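Local coordinates for protein transcriptional regulator, TetR family (Marinobacter aquaeolei, PDB 3NNR) that probably binds DNA through an N-terminal helix-turn-helix and acts as a dimeric transcriptional regulator of the TetR family, at residues A[9-14]-A[44-49]; A[21-26]-A[99-104]; A[55-60]-A[117-122]; A[129-134]-A[150-155]. One frame throughout, in Å; residues are numbered along the deposited sequence.

Contact 1 of 4, residues A[9-14]-A[44-49]; sequences KILLSS and YHFRNK
I10 and H45 mark where the two backbones come closest, with 8.5 Å between I10 CA and H45 CA. Segment 9-14 is a piece of helix 6-21. Segment 44-49 takes the end of helix 39-45 and the turn that leads to helix 49-67. The contact is made by I10 and L11 on one side and H45 and F46 on the other. I10 uses two branches. Its CG2 lies 3.8 Å from F46 CD2, and its CD1 lies 3.8 Å from H45 CD2. The fork follows from chi1 of -65°: CG2 is anti to the backbone N and serves the phenyl ring, while CG1 lies beside that N and carries CD1 to the imidazole. L11 starts out pointing past the turn, but its CD2 comes back to 3.8 Å from F46 CZ. The L11 and F46 side chains meet at about a right angle. Y44 CD2 stands 3.8 Å above one face of the H45 ring, over its centre, while I10 CD1 approaches that ring obliquely. F46 also packs on I52 of helix 49-67, and I10 on L35 of helix 28-35. Segment 44-49 overlaps the predicted helix-turn-helix. The contact thus packs the first helix against the end of the putative recognition helix. Between these segments the chemistry is apolar, methyl against ring, so the fit here probably rests on shape rather than on directed bonds.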
# COMPACT_ATOMS: atom_id res chain seq x y z
N LYS A 9 -11.22 22.83 -17.65
CA LYS A 9 -12.04 22.95 -16.46
C LYS A 9 -12.60 21.57 -16.10
O LYS A 9 -12.52 21.16 -14.93
CB LYS A 9 -13.22 23.92 -16.62
CG LYS A 9 -12.90 25.41 -16.64
CD LYS A 9 -14.22 26.23 -16.75
CE LYS A 9 -13.97 27.75 -16.78
NZ LYS A 9 -15.21 28.54 -17.10
N ILE A 10 -13.12 20.86 -17.11
CA ILE A 10 -13.68 19.54 -16.88
C ILE A 10 -12.65 18.62 -16.21
O ILE A 10 -13.00 17.91 -15.27
CB ILE A 10 -14.25 18.85 -18.16
CG1 ILE A 10 -15.45 19.61 -18.73
CG2 ILE A 10 -14.71 17.40 -17.84
CD1 ILE A 10 -15.72 19.30 -20.17
N LEU A 11 -11.40 18.61 -16.70
CA LEU A 11 -10.34 17.77 -16.12
C LEU A 11 -9.98 18.27 -14.71
O LEU A 11 -9.85 17.48 -13.80
CB LEU A 11 -9.08 17.75 -17.00
CG LEU A 11 -9.09 17.01 -18.35
CD1 LEU A 11 -7.92 17.47 -19.24
CD2 LEU A 11 -9.05 15.49 -18.12
N LEU A 12 -9.88 19.58 -14.52
CA LEU A 12 -9.53 20.17 -13.22
C LEU A 12 -10.61 19.88 -12.15
O LEU A 12 -10.30 19.44 -11.02
CB LEU A 12 -9.30 21.69 -13.35
CG LEU A 12 -8.25 22.36 -12.44
CD1 LEU A 12 -8.54 23.88 -12.39
CD2 LEU A 12 -8.14 21.78 -11.01
N SER A 13 -11.86 20.13 -12.51
CA SER A 13 -12.99 19.90 -11.63
C SER A 13 -13.24 18.42 -11.33
O SER A 13 -13.58 18.08 -10.21
CB SER A 13 -14.27 20.53 -12.16
OG SER A 13 -14.20 21.93 -12.05
N SER A 14 -13.07 17.56 -12.33
CA SER A 14 -13.23 16.12 -12.11
C SER A 14 -12.21 15.64 -11.09
O SER A 14 -12.58 14.91 -10.15
CB SER A 14 -13.07 15.34 -13.38
OG SER A 14 -14.12 15.68 -14.24
N TYR A 44 -19.46 16.11 -25.42
CA TYR A 44 -18.67 16.58 -26.57
C TYR A 44 -17.17 16.40 -26.36
O TYR A 44 -16.44 16.02 -27.28
CB TYR A 44 -18.97 18.05 -26.88
CG TYR A 44 -18.18 18.69 -28.04
CD1 TYR A 44 -18.32 18.23 -29.35
CD2 TYR A 44 -17.33 19.80 -27.83
CE1 TYR A 44 -17.58 18.85 -30.44
CE2 TYR A 44 -16.60 20.41 -28.91
CZ TYR A 44 -16.73 19.94 -30.20
OH TYR A 44 -16.02 20.54 -31.23
N HIS A 45 -16.75 16.74 -25.14
CA HIS A 45 -15.36 16.66 -24.72
C HIS A 45 -14.99 15.24 -24.26
O HIS A 45 -13.89 14.81 -24.57
CB HIS A 45 -15.09 17.71 -23.60
CG HIS A 45 -15.27 19.14 -24.06
ND1 HIS A 45 -14.34 19.78 -24.85
CD2 HIS A 45 -16.26 20.03 -23.84
CE1 HIS A 45 -14.76 21.00 -25.12
NE2 HIS A 45 -15.92 21.19 -24.50
N PHE A 46 -15.89 14.54 -23.56
CA PHE A 46 -15.63 13.19 -23.02
C PHE A 46 -16.82 12.24 -23.07
O PHE A 46 -17.78 12.41 -22.33
CB PHE A 46 -15.16 13.27 -21.54
CG PHE A 46 -13.89 14.04 -21.35
CD1 PHE A 46 -12.66 13.44 -21.63
CD2 PHE A 46 -13.91 15.36 -20.93
CE1 PHE A 46 -11.47 14.14 -21.49
CE2 PHE A 46 -12.71 16.09 -20.79
CZ PHE A 46 -11.48 15.47 -21.06
N ARG A 47 -16.70 11.18 -23.89
CA ARG A 47 -17.74 10.14 -24.06
C ARG A 47 -18.16 9.43 -22.78
O ARG A 47 -19.28 8.96 -22.70
CB ARG A 47 -17.31 9.10 -25.13
N ASN A 48 -17.28 9.35 -21.78
CA ASN A 48 -17.60 8.68 -20.49
C ASN A 48 -16.57 9.01 -19.42
O ASN A 48 -15.52 9.54 -19.74
CB ASN A 48 -17.69 7.15 -20.67
CG ASN A 48 -16.42 6.55 -21.32
OD1 ASN A 48 -15.29 6.72 -20.83
ND2 ASN A 48 -16.60 5.85 -22.44
N LYS A 49 -16.86 8.63 -18.16
CA LYS A 49 -15.97 8.89 -17.02
C LYS A 49 -14.57 8.27 -17.18
O LYS A 49 -13.60 8.87 -16.78
CB LYS A 49 -16.63 8.44 -15.69
CG LYS A 49 -15.87 8.82 -14.43
CD LYS A 49 -16.67 8.61 -13.10
CE LYS A 49 -16.95 7.15 -12.78
NZ LYS A 49 -17.29 6.88 -11.33

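Contact 2 of 4, residues A[21-26]-A[99-104]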
# COMPACT_ATOMS: atom_id res chain seq x y z
N LYS A 21 -14.62 13.59 -2.97
CA LYS A 21 -15.76 12.65 -2.73
C LYS A 21 -15.47 11.16 -3.06
O LYS A 21 -16.22 10.30 -2.63
CB LYS A 21 -17.00 13.08 -3.53
CG LYS A 21 -17.52 14.51 -3.34
CD LYS A 21 -18.09 14.77 -2.01
CE LYS A 21 -18.76 16.16 -1.97
NZ LYS A 21 -19.09 16.60 -0.56
N GLY A 22 -14.43 10.87 -3.83
CA GLY A 22 -14.12 9.49 -4.25
C GLY A 22 -14.64 9.31 -5.65
O GLY A 22 -15.80 9.67 -5.92
N GLU A 23 -13.85 8.74 -6.55
CA GLU A 23 -14.35 8.53 -7.92
C GLU A 23 -15.59 7.61 -7.96
O GLU A 23 -16.44 7.77 -8.81
CB GLU A 23 -13.26 8.06 -8.90
CG GLU A 23 -13.09 6.56 -9.04
CD GLU A 23 -14.11 5.90 -9.95
OE1 GLU A 23 -14.66 6.53 -10.89
OE2 GLU A 23 -14.33 4.71 -9.72
N ARG A 24 -15.63 6.64 -7.06
CA ARG A 24 -16.76 5.73 -6.84
C ARG A 24 -18.09 6.51 -6.89
O ARG A 24 -19.02 6.14 -7.60
CB ARG A 24 -16.65 5.13 -5.43
CG ARG A 24 -16.78 3.63 -5.29
CD ARG A 24 -17.46 3.22 -3.99
NE ARG A 24 -16.71 2.24 -3.21
CZ ARG A 24 -17.22 1.45 -2.24
NH1 ARG A 24 -18.53 1.41 -1.91
NH2 ARG A 24 -16.38 0.63 -1.60
N ASN A 25 -18.12 7.63 -6.16
CA ASN A 25 -19.33 8.43 -5.95
C ASN A 25 -19.54 9.59 -6.91
O ASN A 25 -20.48 10.34 -6.73
CB ASN A 25 -19.34 9.01 -4.54
CG ASN A 25 -19.18 7.97 -3.47
OD1 ASN A 25 -18.28 8.08 -2.66
ND2 ASN A 25 -20.05 6.95 -3.46
N ILE A 26 -18.69 9.75 -7.91
CA ILE A 26 -18.84 10.87 -8.84
C ILE A 26 -19.15 10.33 -10.23
O ILE A 26 -18.45 9.46 -10.73
CB ILE A 26 -17.60 11.78 -8.84
CG1 ILE A 26 -17.38 12.39 -7.43
CG2 ILE A 26 -17.70 12.85 -9.91
CD1 ILE A 26 -18.52 13.26 -6.88
N HIS A 99 -4.78 6.28 -6.53
CA HIS A 99 -4.32 5.12 -5.74
C HIS A 99 -5.37 4.52 -4.81
O HIS A 99 -5.29 3.34 -4.45
CB HIS A 99 -3.04 5.44 -4.99
CG HIS A 99 -1.94 5.89 -5.90
ND1 HIS A 99 -1.83 7.19 -6.33
CD2 HIS A 99 -0.97 5.19 -6.53
CE1 HIS A 99 -0.80 7.28 -7.16
NE2 HIS A 99 -0.26 6.08 -7.30
N ARG A 100 -6.38 5.33 -4.49
CA ARG A 100 -7.47 4.92 -3.61
C ARG A 100 -8.38 3.89 -4.28
O ARG A 100 -8.76 2.91 -3.63
CB ARG A 100 -8.24 6.16 -3.19
CG ARG A 100 -9.39 5.93 -2.25
CD ARG A 100 -9.72 7.26 -1.57
NE ARG A 100 -10.21 8.25 -2.50
CZ ARG A 100 -10.17 9.57 -2.35
NH1 ARG A 100 -9.58 10.16 -1.33
NH2 ARG A 100 -10.71 10.33 -3.28
N ASP A 101 -8.71 4.10 -5.55
CA ASP A 101 -9.57 3.21 -6.31
C ASP A 101 -8.78 2.50 -7.40
O ASP A 101 -9.36 1.99 -8.38
CB ASP A 101 -10.78 4.00 -6.86
CG ASP A 101 -11.92 4.12 -5.86
OD1 ASP A 101 -12.21 3.12 -5.16
OD2 ASP A 101 -12.60 5.17 -5.82
N LEU A 102 -7.48 2.32 -7.16
CA LEU A 102 -6.58 1.84 -8.21
C LEU A 102 -7.09 0.61 -8.93
O LEU A 102 -7.25 0.63 -10.14
CB LEU A 102 -5.17 1.58 -7.65
CG LEU A 102 -4.03 1.24 -8.63
CD1 LEU A 102 -3.95 2.30 -9.70
CD2 LEU A 102 -2.66 1.04 -7.91
N GLU A 103 -7.43 -0.41 -8.17
CA GLU A 103 -7.76 -1.70 -8.74
C GLU A 103 -9.03 -1.69 -9.59
O GLU A 103 -9.08 -2.38 -10.62
CB GLU A 103 -7.72 -2.74 -7.64
CG GLU A 103 -7.93 -4.17 -8.09
CD GLU A 103 -7.62 -5.19 -7.02
OE1 GLU A 103 -6.98 -4.83 -5.98
OE2 GLU A 103 -8.02 -6.36 -7.23
N TYR A 104 -10.02 -0.88 -9.22
CA TYR A 104 -11.21 -0.76 -10.08
C TYR A 104 -10.90 0.02 -11.36
O TYR A 104 -11.45 -0.26 -12.42
CB TYR A 104 -12.37 -0.09 -9.34
CG TYR A 104 -12.87 -0.90 -8.19
CD1 TYR A 104 -13.82 -1.90 -8.38
CD2 TYR A 104 -12.37 -0.70 -6.90
CE1 TYR A 104 -14.29 -2.67 -7.29
CE2 TYR A 104 -12.82 -1.47 -5.82
CZ TYR A 104 -13.79 -2.44 -6.02
OH TYR A 104 -14.28 -3.18 -4.99
O HOH W 1 -11.04 7.56 -5.82
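D101 OD2 holds two hydrogen-bond partners. One is a water, whose oxygen donates to D101 OD2 at 2.9 Å; the other is Y104 OH of the second subunit. The same water accepts from E23 N, 3.1 Å from the water oxygen, and more weakly from R100 NE. It therefore links the backbone N of E23 to the side chains of D101 and, weakly, R100. Beside it, E23 CG packs 3.5 Å from D101 OD2. The two carboxylates are turned 86° apart, with E23 OE2 4.3 Å from D101 OD2. This pair of like charges is probably eased by other partners: E23 forms salt bridges with K49 and with R24 of the second subunit. R100 reaches the loop with its guanidinium, and R100 NH2 lies 3.6 Å from G22 CA, which approaches the group obliquely. A bend at chi3 (66°) turns the guanidinium that way, and its NH2 is hydrogen-bonded to N19 O. G22 has positive phi where the chain leaves helix 6-21. The contact joins the loop between helices 6-21 and 28-35 to the break between helices 96-100 and 102-108, beside the second subunit.

Contact 3 of 4, residues A[55-60]-A[117-122]; sequences EIFQEY and REFTNR
F119 meets F57 and Y60 together, and the three rings form an aromatic cluster. F57 turns its edge toward the face of F119 in an offset edge-to-face pair. The ring centroids of F57 and F119 are 5.7 Å apart and the planes stand at 81°. The nearest atoms are F57 CE1 and F119 CD2, at 3.9 Å. Y60 meets the adjacent ring atom, with Y60 CE2 3.9 Å from F119 CE2 and near the plane of the F119 ring, at its edge. The planes of Y60 and F119 are at 73°. F57 and Y60 lie three residues apart on helix 49-67, so both rings can reach the same partner on helix 110-136. Each of the three rings has CG anti to the backbone N; for F119 chi1 is 175°, which carries its ring out from helix 110-136 to the other two.

Further out, F57 meets the ring of F98 and Y60 that of Y95. R122 lays one face of its guanidinium over F119 CA and reaches outside the segment 55-60 to form salt bridges with E61 and D65. The ring contacts are apolar and the three residues are buried; the Y60 hydroxyl is hydrogen-bonded to an unidentified bound ligand, probably from the crystallisation liquor. Between these two segments, helix 49-67, which follows the helix-turn-helix region, is thus joined to a long helix of the regulatory domain by ring-to-ring packing.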
# COMPACT_ATOMS: atom_id res chain seq x y z
N GLU A 55 -7.20 10.59 -19.14
CA GLU A 55 -6.50 11.84 -19.42
C GLU A 55 -5.92 12.49 -18.17
O GLU A 55 -4.82 13.03 -18.22
CB GLU A 55 -7.37 12.81 -20.21
CG GLU A 55 -6.53 14.07 -20.67
CD GLU A 55 -6.99 14.70 -21.94
OE1 GLU A 55 -7.76 14.03 -22.68
OE2 GLU A 55 -6.56 15.87 -22.21
N ILE A 56 -6.62 12.42 -17.04
CA ILE A 56 -6.07 12.89 -15.78
C ILE A 56 -4.79 12.09 -15.46
O ILE A 56 -3.76 12.68 -15.11
CB ILE A 56 -7.06 12.74 -14.62
CG1 ILE A 56 -8.24 13.72 -14.77
CG2 ILE A 56 -6.35 12.96 -13.31
CD1 ILE A 56 -9.41 13.49 -13.73
N PHE A 57 -4.86 10.76 -15.57
CA PHE A 57 -3.68 9.93 -15.37
C PHE A 57 -2.51 10.32 -16.29
O PHE A 57 -1.36 10.40 -15.85
CB PHE A 57 -3.97 8.44 -15.57
CG PHE A 57 -2.72 7.62 -15.68
CD1 PHE A 57 -1.99 7.32 -14.54
CD2 PHE A 57 -2.25 7.22 -16.90
CE1 PHE A 57 -0.82 6.61 -14.63
CE2 PHE A 57 -1.07 6.51 -17.00
CZ PHE A 57 -0.36 6.20 -15.85
N GLN A 58 -2.81 10.55 -17.56
CA GLN A 58 -1.79 10.98 -18.51
C GLN A 58 -1.09 12.28 -18.09
O GLN A 58 0.08 12.45 -18.47
CB GLN A 58 -2.34 11.13 -19.92
CG GLN A 58 -2.63 9.81 -20.59
CD GLN A 58 -3.23 9.96 -21.99
OE1 GLN A 58 -4.10 10.81 -22.25
NE2 GLN A 58 -2.79 9.11 -22.88
N GLU A 59 -1.79 13.17 -17.37
CA GLU A 59 -1.17 14.41 -16.85
C GLU A 59 -0.26 14.07 -15.66
O GLU A 59 0.79 14.66 -15.55
CB GLU A 59 -2.18 15.50 -16.43
CG GLU A 59 -3.21 16.03 -17.48
CD GLU A 59 -2.61 16.66 -18.75
OE1 GLU A 59 -1.50 17.25 -18.68
OE2 GLU A 59 -3.27 16.58 -19.83
N TYR A 60 -0.69 13.15 -14.79
CA TYR A 60 0.08 12.69 -13.62
C TYR A 60 1.36 11.99 -14.10
O TYR A 60 2.44 12.30 -13.64
CB TYR A 60 -0.76 11.75 -12.74
CG TYR A 60 -0.06 11.11 -11.53
CD1 TYR A 60 0.50 11.87 -10.48
CD2 TYR A 60 0.02 9.74 -11.42
CE1 TYR A 60 1.15 11.24 -9.36
CE2 TYR A 60 0.64 9.14 -10.35
CZ TYR A 60 1.20 9.87 -9.32
OH TYR A 60 1.78 9.12 -8.30
N ARG A 117 1.18 -0.11 -15.73
CA ARG A 117 2.22 -1.17 -15.61
C ARG A 117 3.54 -0.58 -16.12
O ARG A 117 4.55 -0.65 -15.43
CB ARG A 117 1.82 -2.45 -16.41
CG ARG A 117 2.84 -3.67 -16.46
CD ARG A 117 2.56 -4.72 -17.62
N GLU A 118 3.52 0.05 -17.29
CA GLU A 118 4.73 0.60 -17.92
C GLU A 118 5.34 1.78 -17.16
O GLU A 118 6.56 1.92 -17.10
CB GLU A 118 4.46 0.97 -19.38
CG GLU A 118 4.24 -0.24 -20.24
CD GLU A 118 4.02 0.10 -21.71
OE1 GLU A 118 3.25 1.06 -22.03
OE2 GLU A 118 4.60 -0.63 -22.56
N PHE A 119 4.45 2.61 -16.62
CA PHE A 119 4.80 3.75 -15.80
C PHE A 119 5.50 3.29 -14.49
O PHE A 119 6.50 3.89 -14.05
CB PHE A 119 3.51 4.55 -15.54
CG PHE A 119 3.67 5.71 -14.61
CD1 PHE A 119 4.63 6.69 -14.86
CD2 PHE A 119 2.83 5.84 -13.50
CE1 PHE A 119 4.76 7.78 -14.01
CE2 PHE A 119 2.94 6.91 -12.66
CZ PHE A 119 3.91 7.89 -12.90
N THR A 120 4.93 2.25 -13.88
CA THR A 120 5.49 1.64 -12.67
C THR A 120 6.93 1.15 -12.93
O THR A 120 7.83 1.44 -12.12
CB THR A 120 4.52 0.59 -12.13
OG1 THR A 120 3.35 1.30 -11.72
CG2 THR A 120 5.10 -0.23 -10.92
N ASN A 121 7.18 0.51 -14.09
CA ASN A 121 8.54 0.10 -14.46
C ASN A 121 9.52 1.27 -14.66
O ASN A 121 10.68 1.16 -14.27
CB ASN A 121 8.55 -0.81 -15.70
CG ASN A 121 7.90 -2.19 -15.44
OD1 ASN A 121 7.38 -2.49 -14.37
ND2 ASN A 121 7.92 -3.03 -16.46
N ARG A 122 9.04 2.38 -15.24
CA ARG A 122 9.84 3.61 -15.39
C ARG A 122 10.20 4.17 -14.02
O ARG A 122 11.36 4.53 -13.76
CB ARG A 122 9.12 4.68 -16.23
CG ARG A 122 9.27 4.51 -17.74
CD ARG A 122 8.57 5.58 -18.60
NE ARG A 122 7.22 5.15 -18.97
CZ ARG A 122 6.06 5.78 -18.73
NH1 ARG A 122 6.01 6.98 -18.17
NH2 ARG A 122 4.92 5.20 -19.12

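Contact 4 of 4, residues A[129-134]-A[150-155]; sequences RIFAKL and AMSLNV
This contact belongs to the all-helical C-terminal domain of a TetR-type regulator, where helix 110-136 packs against helix 145-160. The two short segments approach to 10.8 Å between axes, and their directions make an angle of 120°. The gap is bridged by one large side chain, F131, whose ring reaches M151, S152 and V155. The closest backbone pair is F131 and S152, with CA atoms 8.2 Å apart.

With CG beside its backbone N (chi1 -69°), the F131 ring reaches across to helix 145-160. M151 is a selenomethionine. Its chain bends at chi3, and CE ends 4.3 Å above the F131 ring plane, offset toward the rim. S152 N lies in the plane of the F131 ring, beside CE2. L134 CD1 is also in that plane, but beside CD1, on the other side of the ring. S152 OG comes 3.4 Å from F131 CD2. That hydroxyl is hydrogen-bonded to R148 O, one turn earlier, so it already has a polar partner in its own helix.

Around the site, E194 of helix 186-194 packs on F131 and M151, while T192 of the second subunit packs on M151 and Q189 O of that subunit is hydrogen-bonded to N154 ND2. An unidentified ligand, probably from the crystallisation liquor, is about 3 Å from the F131 side chain, nearest atoms. At the far tip of the ring, F131 CZ touches V155 CG2 at 3.6 Å.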
# COMPACT_ATOMS: atom_id res chain seq x y z
N ARG A 129 18.09 3.77 -10.57
CA ARG A 129 19.04 4.72 -11.07
C ARG A 129 19.48 5.74 -10.00
O ARG A 129 20.67 6.07 -9.95
CB ARG A 129 18.53 5.39 -12.36
CG ARG A 129 19.58 6.17 -13.14
CD ARG A 129 20.88 5.35 -13.40
NE ARG A 129 21.92 6.15 -14.04
CZ ARG A 129 23.24 5.89 -14.00
NH1 ARG A 129 23.75 4.85 -13.32
NH2 ARG A 129 24.07 6.71 -14.64
N ILE A 130 18.56 6.18 -9.14
CA ILE A 130 18.89 7.11 -8.04
C ILE A 130 19.87 6.44 -7.07
O ILE A 130 20.87 7.03 -6.72
CB ILE A 130 17.64 7.60 -7.29
CG1 ILE A 130 16.86 8.61 -8.16
CG2 ILE A 130 18.03 8.30 -6.00
CD1 ILE A 130 15.37 8.69 -7.82
N PHE A 131 19.58 5.22 -6.67
CA PHE A 131 20.49 4.48 -5.81
C PHE A 131 21.84 4.26 -6.50
O PHE A 131 22.88 4.41 -5.86
CB PHE A 131 19.95 3.11 -5.44
CG PHE A 131 18.75 3.10 -4.51
CD1 PHE A 131 18.57 4.06 -3.50
CD2 PHE A 131 17.88 2.00 -4.54
CE1 PHE A 131 17.49 3.98 -2.63
CE2 PHE A 131 16.80 1.90 -3.67
CZ PHE A 131 16.60 2.89 -2.71
N ALA A 132 21.81 3.91 -7.79
CA ALA A 132 23.04 3.71 -8.56
C ALA A 132 23.90 4.97 -8.49
O ALA A 132 25.11 4.86 -8.21
CB ALA A 132 22.75 3.30 -10.03
N LYS A 133 23.26 6.15 -8.66
CA LYS A 133 23.97 7.44 -8.56
C LYS A 133 24.40 7.78 -7.12
O LYS A 133 25.46 8.38 -6.94
CB LYS A 133 23.19 8.62 -9.17
CG LYS A 133 22.84 8.47 -10.66
CD LYS A 133 22.91 9.76 -11.46
CE LYS A 133 24.37 10.15 -11.71
NZ LYS A 133 24.50 11.16 -12.76
N LEU A 134 23.59 7.44 -6.12
CA LEU A 134 23.95 7.67 -4.70
C LEU A 134 25.21 6.86 -4.32
O LEU A 134 26.03 7.31 -3.49
CB LEU A 134 22.77 7.34 -3.77
CG LEU A 134 21.52 8.23 -3.87
CD1 LEU A 134 20.28 7.53 -3.24
CD2 LEU A 134 21.77 9.61 -3.27
N ALA A 150 15.37 -5.28 -5.23
CA ALA A 150 14.53 -5.58 -4.07
C ALA A 150 14.33 -4.30 -3.26
O ALA A 150 13.19 -3.92 -2.97
CB ALA A 150 15.16 -6.65 -3.21
N MSE A 151 15.41 -3.62 -2.91
CA MSE A 151 15.30 -2.37 -2.14
C MSE A 151 14.49 -1.29 -2.83
O MSE A 151 13.80 -0.54 -2.14
CB MSE A 151 16.67 -1.82 -1.76
CG MSE A 151 17.18 -2.45 -0.50
SE MSE A 151 19.06 -2.30 -0.41
CE MSE A 151 19.41 -0.53 -1.29
N SER A 152 14.59 -1.22 -4.16
CA SER A 152 13.86 -0.25 -4.97
C SER A 152 12.37 -0.50 -4.91
O SER A 152 11.59 0.42 -4.78
CB SER A 152 14.38 -0.26 -6.42
OG SER A 152 15.73 0.21 -6.50
N LEU A 153 11.98 -1.76 -5.02
CA LEU A 153 10.59 -2.14 -4.88
C LEU A 153 10.04 -1.75 -3.48
O LEU A 153 8.94 -1.21 -3.41
CB LEU A 153 10.40 -3.64 -5.14
CG LEU A 153 9.00 -4.20 -5.27
CD1 LEU A 153 8.18 -3.39 -6.25
CD2 LEU A 153 9.05 -5.67 -5.69
N ASN A 154 10.84 -1.96 -2.42
CA ASN A 154 10.42 -1.57 -1.05
C ASN A 154 10.15 -0.07 -0.94
O ASN A 154 9.18 0.32 -0.30
CB ASN A 154 11.41 -2.03 0.02
CG ASN A 154 11.33 -3.54 0.29
OD1 ASN A 154 10.33 -4.19 0.02
ND2 ASN A 154 12.38 -4.08 0.87
N VAL A 155 10.98 0.76 -1.57
CA VAL A 155 10.75 2.21 -1.65
C VAL A 155 9.38 2.48 -2.27
O VAL A 155 8.57 3.16 -1.67
CB VAL A 155 11.83 2.94 -2.46
CG1 VAL A 155 11.41 4.33 -2.77
CG2 VAL A 155 13.10 2.96 -1.69

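Overall arrangement
From the N terminus, contact 1 closes the first loop, bringing the turn after helix 39-45 back to helix 6-21. Contact 2 opens within that loop at 21-26 and closes far beyond it at 99-104, so the two cross. K49 of contact 1 binds E23 of contact 2. Contact 3 starts at 55-60, after contact 1 has closed, and ends at 117-122, crossing contact 2. Contact 4 follows in series, and shares helix 110-136 with contact 3. Contact 1 holds the DNA-binding region together; contacts 2 and 3 tie it and the next helix to the regulatory domain. Contact 4 lies about 37 Å from contact 1, centre to centre. Contacts 2, 3 and 4 all touch the second subunit.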